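Local coordinates for protein MlnE (Bacillus amyloliquefaciens subsp. plantarum, PDB 5D2E) that probably reduces beta-keto groups of carrier-bound intermediates with NADPH, as the B-type ketoreductase at the N-terminal end of a modular polyketide synthase protein of the macrolactin assembly line, at residues 40-45 / 251-256; 134-139 / 181-186; 172-177 / 208-213. One frame throughout, in Å; residues are numbered along the deposited sequence.

Overall arrangement
Interactions 1 and 3 are strand pairs, antiparallel and near the surface in 40-45 / 251-256, parallel and buried in 172-177 / 208-213. Interaction 2 joins two loops, partly buried, at the ends of strands 127-133 and 171-180. Strand 171-180 thus serves both interaction 3, through its body, and interaction 2, through the loop that follows it; Gln185 and Tyr177 touch where the two meet. Interaction 1 mixes aromatic, charged and sulfur-containing side chains over a backbone ladder, interaction 3 has aliphatic groups on one face and tyrosines with Glu211 on the other, and interaction 2 combines a side-chain amide, a water and a phenylalanine on a proline. Tyr251 and Lys213 bring interactions 1 and 3 into touch.

Interaction 1: 40-45 / 251-256; sequences MVWDRH and YKRQLQ
Trp42 spreads its indole over the aliphatic part of Arg253, whose CB stands 3.6 Å from the centroid of the six-membered ring and only 10° off its normal, a CH-pi contact. The two side chains run side by side in the same direction. Arg253 starts from chi1 72°, with CG between its backbone N and carbonyl carbon, and then extends, bringing CD near Trp42 CH2; beyond this its NH2 forms a salt bridge with Glu192 of helix 186-201. Tyr251 turns an edge toward the indole in an offset edge-to-face pair, the planes at 77°, with its CD2 3.6 Å from Trp42 CE3. Its hydroxyl is hydrogen-bonded to Glu246. The Arg44 guanidinium lies alongside the Tyr251 ring, NH1 3.8 Å from CE1.

On the same face, Met40 bends at its second torsion, so that its sulfur sits between two aliphatic groups: SD is 3.6 Å from Arg253 CD and 3.8 Å from Leu255 CD2. Val412 from a loop adjoins both Met40 and Leu255. The other face carries Val41, Asp43, Lys252 and Gln254, and Val41 CG2 meets Gln256 CB across the strands. Within strand 40-45, His45 NE2 donates to Asp43 OD2 at 2.6 Å, on the anti side and somewhat out of the carboxylate plane, but in the imidazole plane, which restrains both groups.

Between the two faces, the backbones pair Val41 with Gln254 and Asp43 with Lys252, each through two hydrogen bonds; Asp43 N to Lys252 O is 2.7 Å. The intervening Trp42-Arg253 pair is non-hydrogen-bonded and brings its CA atoms to 4.2 Å. This alternation is characteristic of a twisted antiparallel beta ladder, here joining the long strand near the N-terminus, 35-46, to strand 249-257, which leads toward the NADP-binding Rossmann-type part of the ketoreductase.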
# COMPACT_ATOMS: atom_id res chain seq x y z
N MET A 40 -3.02 -2.49 -13.12
CA MET A 40 -1.60 -2.67 -13.35
C MET A 40 -1.37 -3.56 -14.56
O MET A 40 -1.99 -4.61 -14.69
CB MET A 40 -0.94 -3.26 -12.13
CG MET A 40 -0.92 -2.30 -10.96
SD MET A 40 0.15 -0.93 -11.35
CE MET A 40 0.01 -0.07 -9.76
N VAL A 41 -0.50 -3.14 -15.45
CA VAL A 41 -0.12 -3.95 -16.58
C VAL A 41 1.38 -4.12 -16.49
O VAL A 41 2.12 -3.15 -16.37
CB VAL A 41 -0.47 -3.24 -17.93
CG1 VAL A 41 -0.02 -4.07 -19.13
CG2 VAL A 41 -1.95 -2.91 -18.03
N TRP A 42 1.84 -5.35 -16.70
CA TRP A 42 3.26 -5.67 -16.59
C TRP A 42 4.00 -5.78 -17.91
O TRP A 42 3.42 -6.20 -18.89
CB TRP A 42 3.39 -7.02 -15.92
CG TRP A 42 2.86 -7.04 -14.59
CD1 TRP A 42 1.56 -7.28 -14.22
CD2 TRP A 42 3.59 -6.80 -13.40
NE1 TRP A 42 1.45 -7.17 -12.87
CE2 TRP A 42 2.68 -6.87 -12.34
CE3 TRP A 42 4.92 -6.48 -13.12
CZ2 TRP A 42 3.05 -6.70 -11.03
CZ3 TRP A 42 5.29 -6.34 -11.80
CH2 TRP A 42 4.37 -6.46 -10.78
N ASP A 43 5.26 -5.39 -17.95
CA ASP A 43 6.12 -5.72 -19.11
C ASP A 43 7.26 -6.57 -18.63
O ASP A 43 7.91 -6.27 -17.62
CB ASP A 43 6.61 -4.52 -19.96
CG ASP A 43 7.22 -3.43 -19.16
OD1 ASP A 43 6.47 -2.73 -18.42
OD2 ASP A 43 8.46 -3.20 -19.29
N ARG A 44 7.52 -7.61 -19.40
CA ARG A 44 8.44 -8.66 -19.04
C ARG A 44 9.67 -8.59 -19.95
O ARG A 44 9.55 -8.36 -21.12
CB ARG A 44 7.75 -10.01 -19.15
CG ARG A 44 8.70 -11.17 -19.34
CD ARG A 44 8.05 -12.53 -19.66
NE ARG A 44 7.67 -12.92 -18.39
CZ ARG A 44 8.13 -13.86 -17.59
NH1 ARG A 44 7.59 -13.81 -16.33
NH2 ARG A 44 8.92 -14.84 -18.00
N HIS A 45 10.84 -8.90 -19.38
CA HIS A 45 12.13 -8.81 -20.02
C HIS A 45 13.04 -9.93 -19.57
O HIS A 45 12.96 -10.42 -18.44
CB HIS A 45 12.84 -7.53 -19.66
CG HIS A 45 12.01 -6.33 -19.86
ND1 HIS A 45 11.99 -5.64 -21.05
CD2 HIS A 45 11.09 -5.74 -19.07
CE1 HIS A 45 11.12 -4.66 -20.98
NE2 HIS A 45 10.57 -4.69 -19.78
N TYR A 251 10.32 -7.97 -14.48
CA TYR A 251 9.12 -7.30 -14.94
C TYR A 251 8.80 -6.02 -14.17
O TYR A 251 9.13 -5.87 -12.96
CB TYR A 251 7.93 -8.27 -15.07
CG TYR A 251 7.92 -9.42 -14.13
CD1 TYR A 251 8.64 -10.58 -14.36
CD2 TYR A 251 7.14 -9.36 -12.96
CE1 TYR A 251 8.67 -11.64 -13.42
CE2 TYR A 251 7.13 -10.42 -11.99
CZ TYR A 251 7.90 -11.56 -12.22
OH TYR A 251 7.83 -12.55 -11.22
N LYS A 252 8.24 -5.08 -14.92
CA LYS A 252 7.84 -3.81 -14.43
C LYS A 252 6.35 -3.59 -14.72
O LYS A 252 5.80 -4.21 -15.62
CB LYS A 252 8.61 -2.75 -15.19
CG LYS A 252 10.07 -2.63 -14.81
CD LYS A 252 10.56 -1.27 -15.28
CE LYS A 252 11.84 -0.86 -14.59
NZ LYS A 252 12.87 -1.88 -14.94
N ARG A 253 5.76 -2.67 -13.99
CA ARG A 253 4.33 -2.48 -14.06
C ARG A 253 3.95 -1.01 -14.14
O ARG A 253 4.64 -0.15 -13.57
CB ARG A 253 3.60 -3.12 -12.90
CG ARG A 253 3.81 -2.38 -11.60
CD ARG A 253 3.00 -2.94 -10.46
NE ARG A 253 3.64 -2.65 -9.18
CZ ARG A 253 3.43 -3.33 -8.06
NH1 ARG A 253 2.56 -4.35 -8.03
NH2 ARG A 253 4.12 -3.03 -6.98
N GLN A 254 2.82 -0.75 -14.79
CA GLN A 254 2.25 0.61 -14.78
C GLN A 254 0.76 0.55 -14.95
O GLN A 254 0.24 -0.43 -15.48
CB GLN A 254 2.89 1.47 -15.86
CG GLN A 254 2.37 1.23 -17.26
CD GLN A 254 3.10 2.04 -18.28
OE1 GLN A 254 3.66 1.50 -19.23
NE2 GLN A 254 3.15 3.35 -18.06
N LEU A 255 0.06 1.58 -14.47
CA LEU A 255 -1.38 1.66 -14.57
C LEU A 255 -1.76 1.97 -15.99
O LEU A 255 -1.15 2.78 -16.60
CB LEU A 255 -1.93 2.77 -13.69
CG LEU A 255 -2.04 2.40 -12.21
CD1 LEU A 255 -2.54 3.66 -11.49
CD2 LEU A 255 -2.97 1.23 -11.93
N GLN A 256 -2.77 1.29 -16.51
CA GLN A 256 -3.29 1.57 -17.83
C GLN A 256 -4.77 1.43 -17.74
O GLN A 256 -5.29 0.65 -16.90
CB GLN A 256 -2.72 0.62 -18.84
CG GLN A 256 -1.27 0.96 -19.19
CD GLN A 256 -0.70 0.06 -20.26
OE1 GLN A 256 -1.41 -0.39 -21.16
NE2 GLN A 256 0.59 -0.24 -20.16

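Interaction 2: 134-139 / 181-186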
# COMPACT_ATOMS: atom_id res chain seq x y z
N ALA A 134 13.72 -9.64 4.58
CA ALA A 134 13.57 -11.04 4.27
C ALA A 134 12.75 -11.74 5.32
O ALA A 134 12.32 -11.16 6.31
CB ALA A 134 14.96 -11.70 4.03
N GLY A 135 12.45 -13.01 5.07
CA GLY A 135 11.56 -13.75 5.98
C GLY A 135 10.16 -13.74 5.37
O GLY A 135 9.78 -12.77 4.69
N LEU A 136 9.41 -14.82 5.60
CA LEU A 136 8.07 -15.00 5.06
C LEU A 136 7.07 -14.10 5.76
O LEU A 136 7.09 -13.90 6.97
CB LEU A 136 7.58 -16.46 5.26
CG LEU A 136 8.40 -17.59 4.60
CD1 LEU A 136 7.81 -18.97 4.85
CD2 LEU A 136 8.45 -17.35 3.12
N PHE A 137 6.11 -13.62 5.00
CA PHE A 137 4.98 -12.94 5.61
C PHE A 137 4.10 -13.97 6.27
O PHE A 137 3.85 -15.04 5.72
CB PHE A 137 4.21 -12.18 4.52
CG PHE A 137 2.90 -11.60 5.02
CD1 PHE A 137 1.74 -12.37 5.00
CD2 PHE A 137 2.85 -10.30 5.57
CE1 PHE A 137 0.53 -11.84 5.50
CE2 PHE A 137 1.68 -9.80 6.06
CZ PHE A 137 0.53 -10.56 6.05
N LYS A 138 3.67 -13.66 7.49
CA LYS A 138 2.67 -14.41 8.18
C LYS A 138 1.72 -13.42 8.83
O LYS A 138 2.15 -12.33 9.25
CB LYS A 138 3.27 -15.19 9.34
CG LYS A 138 4.25 -16.30 9.02
CD LYS A 138 4.47 -17.15 10.29
CE LYS A 138 3.10 -17.44 10.97
NZ LYS A 138 2.99 -18.58 11.93
N ASN A 139 0.47 -13.85 8.99
CA ASN A 139 -0.58 -12.98 9.51
C ASN A 139 -0.61 -13.04 11.06
O ASN A 139 -1.69 -13.26 11.67
CB ASN A 139 -1.92 -13.33 8.87
CG ASN A 139 -2.45 -14.69 9.32
OD1 ASN A 139 -1.68 -15.53 9.71
ND2 ASN A 139 -3.74 -14.90 9.21
N GLU A 181 8.36 -17.84 -5.53
CA GLU A 181 7.23 -18.39 -6.26
C GLU A 181 6.28 -19.03 -5.28
O GLU A 181 6.70 -19.70 -4.41
CB GLU A 181 7.74 -19.39 -7.30
CG GLU A 181 6.64 -20.02 -8.12
CD GLU A 181 7.22 -20.90 -9.22
OE1 GLU A 181 8.46 -21.11 -9.26
OE2 GLU A 181 6.43 -21.35 -10.08
N GLY A 182 4.98 -18.70 -5.37
CA GLY A 182 3.96 -19.26 -4.49
C GLY A 182 3.78 -18.47 -3.20
O GLY A 182 2.88 -18.76 -2.45
N GLU A 183 4.59 -17.43 -2.98
CA GLU A 183 4.53 -16.63 -1.78
C GLU A 183 4.23 -15.18 -2.08
O GLU A 183 4.44 -14.70 -3.20
CB GLU A 183 5.86 -16.72 -1.04
CG GLU A 183 6.29 -18.14 -0.78
CD GLU A 183 5.53 -18.90 0.30
OE1 GLU A 183 4.90 -18.31 1.24
OE2 GLU A 183 5.62 -20.18 0.23
N VAL A 184 3.85 -14.45 -1.03
CA VAL A 184 3.51 -13.04 -1.15
C VAL A 184 4.19 -12.24 -0.03
O VAL A 184 4.38 -12.72 1.06
CB VAL A 184 1.98 -12.84 -1.07
CG1 VAL A 184 1.34 -13.56 -2.24
CG2 VAL A 184 1.42 -13.33 0.26
N GLN A 185 4.48 -10.98 -0.33
CA GLN A 185 5.11 -10.05 0.62
C GLN A 185 4.37 -8.68 0.61
O GLN A 185 4.87 -7.69 0.05
CB GLN A 185 6.56 -9.86 0.27
CG GLN A 185 7.44 -11.09 0.51
CD GLN A 185 7.78 -11.35 1.97
OE1 GLN A 185 7.03 -11.03 2.87
NE2 GLN A 185 8.92 -12.00 2.18
N PRO A 186 3.17 -8.64 1.20
CA PRO A 186 2.35 -7.41 1.17
C PRO A 186 3.00 -6.25 1.85
O PRO A 186 2.90 -5.15 1.35
CB PRO A 186 1.05 -7.79 1.88
CG PRO A 186 1.10 -9.25 2.12
CD PRO A 186 2.47 -9.78 1.82
O HOH W 1 6.14 -14.42 2.11
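Both segments are loops, the second running into helix 186-201 at Pro186, and their backbones come nearest at Phe137 and Gln185, CA to CA 5.8 Å, where Gln185 occupies the N-cap position. From there Gln185 folds back toward the other loop through chi1 -69° and chi2 -75°, and its NE2 donates a nearly straight bond of 2.8 Å to Gly135 O. The acceptor lies in the plane of the amide, although the donor is tilted 31° from the carbonyl plane. NE2 also reaches Glu178 O, while OE1 accepts from Gln147 NE2.

Phe137 lays one face of its ring over Pro186: CG of the proline stands 3.9 Å from the ring centroid and almost on the ring normal, a CH-pi contact. Tyr434 of helix 419-437 also meets this phenyl, its ring plane steeply inclined to it. A water joins the two loops, accepting from Phe137 N at 3.0 Å and donating to Val184 O at 2.7 Å.

With three bonds on its amide, Gln185 is fixed in rotation and links the carbonyls of Gly135 and Glu178, so the junction is held by a side-chain amide and a water as well as by the Phe137-Pro186 packing.

Interaction 3: 172-177 / 208-213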
# COMPACT_ATOMS: atom_id res chain seq x y z
N GLU A 172 21.33 7.70 -4.25
CA GLU A 172 20.50 6.73 -4.96
C GLU A 172 20.31 5.57 -4.02
O GLU A 172 21.30 4.91 -3.65
CB GLU A 172 21.17 6.24 -6.25
CG GLU A 172 22.16 7.22 -6.92
CD GLU A 172 21.55 8.50 -7.49
OE1 GLU A 172 20.39 8.45 -7.92
OE2 GLU A 172 22.24 9.55 -7.51
N ILE A 173 19.07 5.32 -3.65
CA ILE A 173 18.75 4.33 -2.62
C ILE A 173 18.08 3.12 -3.31
O ILE A 173 17.09 3.32 -4.01
CB ILE A 173 17.80 4.88 -1.59
CG1 ILE A 173 18.42 6.08 -0.84
CG2 ILE A 173 17.40 3.75 -0.62
CD1 ILE A 173 18.02 7.44 -1.40
N LEU A 174 18.60 1.92 -3.11
CA LEU A 174 18.05 0.73 -3.68
C LEU A 174 17.64 -0.12 -2.54
O LEU A 174 18.47 -0.57 -1.75
CB LEU A 174 19.05 -0.00 -4.62
CG LEU A 174 18.56 -1.35 -5.17
CD1 LEU A 174 17.30 -1.24 -6.05
CD2 LEU A 174 19.70 -2.00 -5.97
N TYR A 175 16.32 -0.32 -2.43
CA TYR A 175 15.69 -1.13 -1.45
C TYR A 175 15.39 -2.49 -2.07
O TYR A 175 14.77 -2.55 -3.09
CB TYR A 175 14.42 -0.45 -0.98
CG TYR A 175 13.45 -1.34 -0.30
CD1 TYR A 175 13.64 -1.81 0.99
CD2 TYR A 175 12.31 -1.79 -0.99
CE1 TYR A 175 12.74 -2.71 1.57
CE2 TYR A 175 11.41 -2.68 -0.41
CZ TYR A 175 11.62 -3.12 0.85
OH TYR A 175 10.63 -3.96 1.36
N LEU A 176 15.85 -3.56 -1.40
CA LEU A 176 15.69 -4.95 -1.81
C LEU A 176 14.95 -5.76 -0.79
O LEU A 176 15.13 -5.59 0.39
CB LEU A 176 17.05 -5.64 -2.01
CG LEU A 176 18.11 -4.85 -2.77
CD1 LEU A 176 19.49 -5.50 -2.79
CD2 LEU A 176 17.61 -4.64 -4.16
N TYR A 177 14.10 -6.66 -1.29
CA TYR A 177 13.46 -7.64 -0.47
C TYR A 177 13.35 -8.96 -1.23
O TYR A 177 13.30 -8.97 -2.45
CB TYR A 177 12.07 -7.23 -0.02
CG TYR A 177 11.01 -7.08 -1.05
CD1 TYR A 177 10.90 -5.90 -1.78
CD2 TYR A 177 10.09 -8.12 -1.32
CE1 TYR A 177 9.90 -5.72 -2.72
CE2 TYR A 177 9.08 -7.95 -2.25
CZ TYR A 177 9.01 -6.75 -2.96
OH TYR A 177 8.04 -6.57 -3.90
N LYS A 208 14.72 3.47 -5.50
CA LYS A 208 14.31 2.31 -6.30
C LYS A 208 14.01 1.15 -5.43
O LYS A 208 14.59 1.04 -4.35
CB LYS A 208 15.42 1.96 -7.27
CG LYS A 208 15.81 3.17 -8.10
CD LYS A 208 16.55 2.89 -9.40
CE LYS A 208 18.06 2.87 -9.25
NZ LYS A 208 18.67 2.61 -10.59
N ALA A 209 13.12 0.25 -5.89
CA ALA A 209 12.71 -0.92 -5.11
C ALA A 209 12.80 -2.16 -5.99
O ALA A 209 12.50 -2.09 -7.18
CB ALA A 209 11.32 -0.78 -4.54
N ALA A 210 13.31 -3.26 -5.46
CA ALA A 210 13.52 -4.46 -6.28
C ALA A 210 13.16 -5.71 -5.43
O ALA A 210 13.65 -5.87 -4.32
CB ALA A 210 14.91 -4.53 -6.82
N GLU A 211 12.27 -6.53 -5.98
CA GLU A 211 11.88 -7.78 -5.42
C GLU A 211 12.82 -8.83 -6.01
O GLU A 211 13.13 -8.86 -7.24
CB GLU A 211 10.43 -8.11 -5.79
CG GLU A 211 9.98 -9.48 -5.32
CD GLU A 211 8.51 -9.78 -5.59
OE1 GLU A 211 7.76 -8.85 -5.51
OE2 GLU A 211 8.10 -10.92 -5.77
N LEU A 212 13.37 -9.61 -5.12
CA LEU A 212 14.27 -10.70 -5.51
C LEU A 212 13.49 -12.01 -5.34
O LEU A 212 13.44 -12.59 -4.24
CB LEU A 212 15.56 -10.68 -4.66
CG LEU A 212 16.31 -9.35 -4.61
CD1 LEU A 212 17.36 -9.35 -3.53
CD2 LEU A 212 16.93 -9.02 -5.95
N LYS A 213 12.86 -12.46 -6.42
CA LYS A 213 11.99 -13.63 -6.33
C LYS A 213 12.69 -14.91 -6.79
O LYS A 213 12.99 -15.07 -7.97
CB LYS A 213 10.71 -13.45 -7.13
CG LYS A 213 9.74 -14.60 -6.91
CD LYS A 213 8.31 -14.37 -7.28
CE LYS A 213 8.11 -13.98 -8.69
NZ LYS A 213 6.61 -13.64 -8.81
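Five backbone hydrogen bonds pair 172-177 with 208-213. Tyr175 bonds in both directions, its N to Lys208 O at 2.9 Å and its O accepting from Ala210 N, and Tyr177 does likewise with Ala210 O and Leu212 N, the latter reaching Tyr177 O at 2.7 Å. Ile173 O accepts from Lys208 N at the start of the ladder.

Aliphatic contacts fill the face bearing Leu174, Leu176 and Ala210. The small Ala210 CB is met by Leu176 CD2 at 3.8 Å and by Leu174 CD1 at 4.1 Å, while helix 222-233 covers Leu176 and Leu212.

Strand 171-180, helix 186-201 and strand 205-214 form a beta-alpha-beta unit, and its parallel pair lies within the N-terminal Rossmann-like region, apart from the bound NADP. The helix packs on the face carrying the tyrosines: Tyr175 OH bonds to Tyr188 O, and Tyr175 CD2 has Ala209 CB in the ring plane at its edge, 3.8 Å away.

Polar and aromatic contacts meet at Tyr177. Its chi1 of 65° swings the ring across Glu211, whose CA lies over one ring face, 4.0 Å from the centroid. Glu211 is extended, and its OE1 receives a weak hydrogen bond from Tyr177 OH at 2.8 Å, with ring and carboxylate planes 44° apart; its OE2 is held by Asn179 ND2.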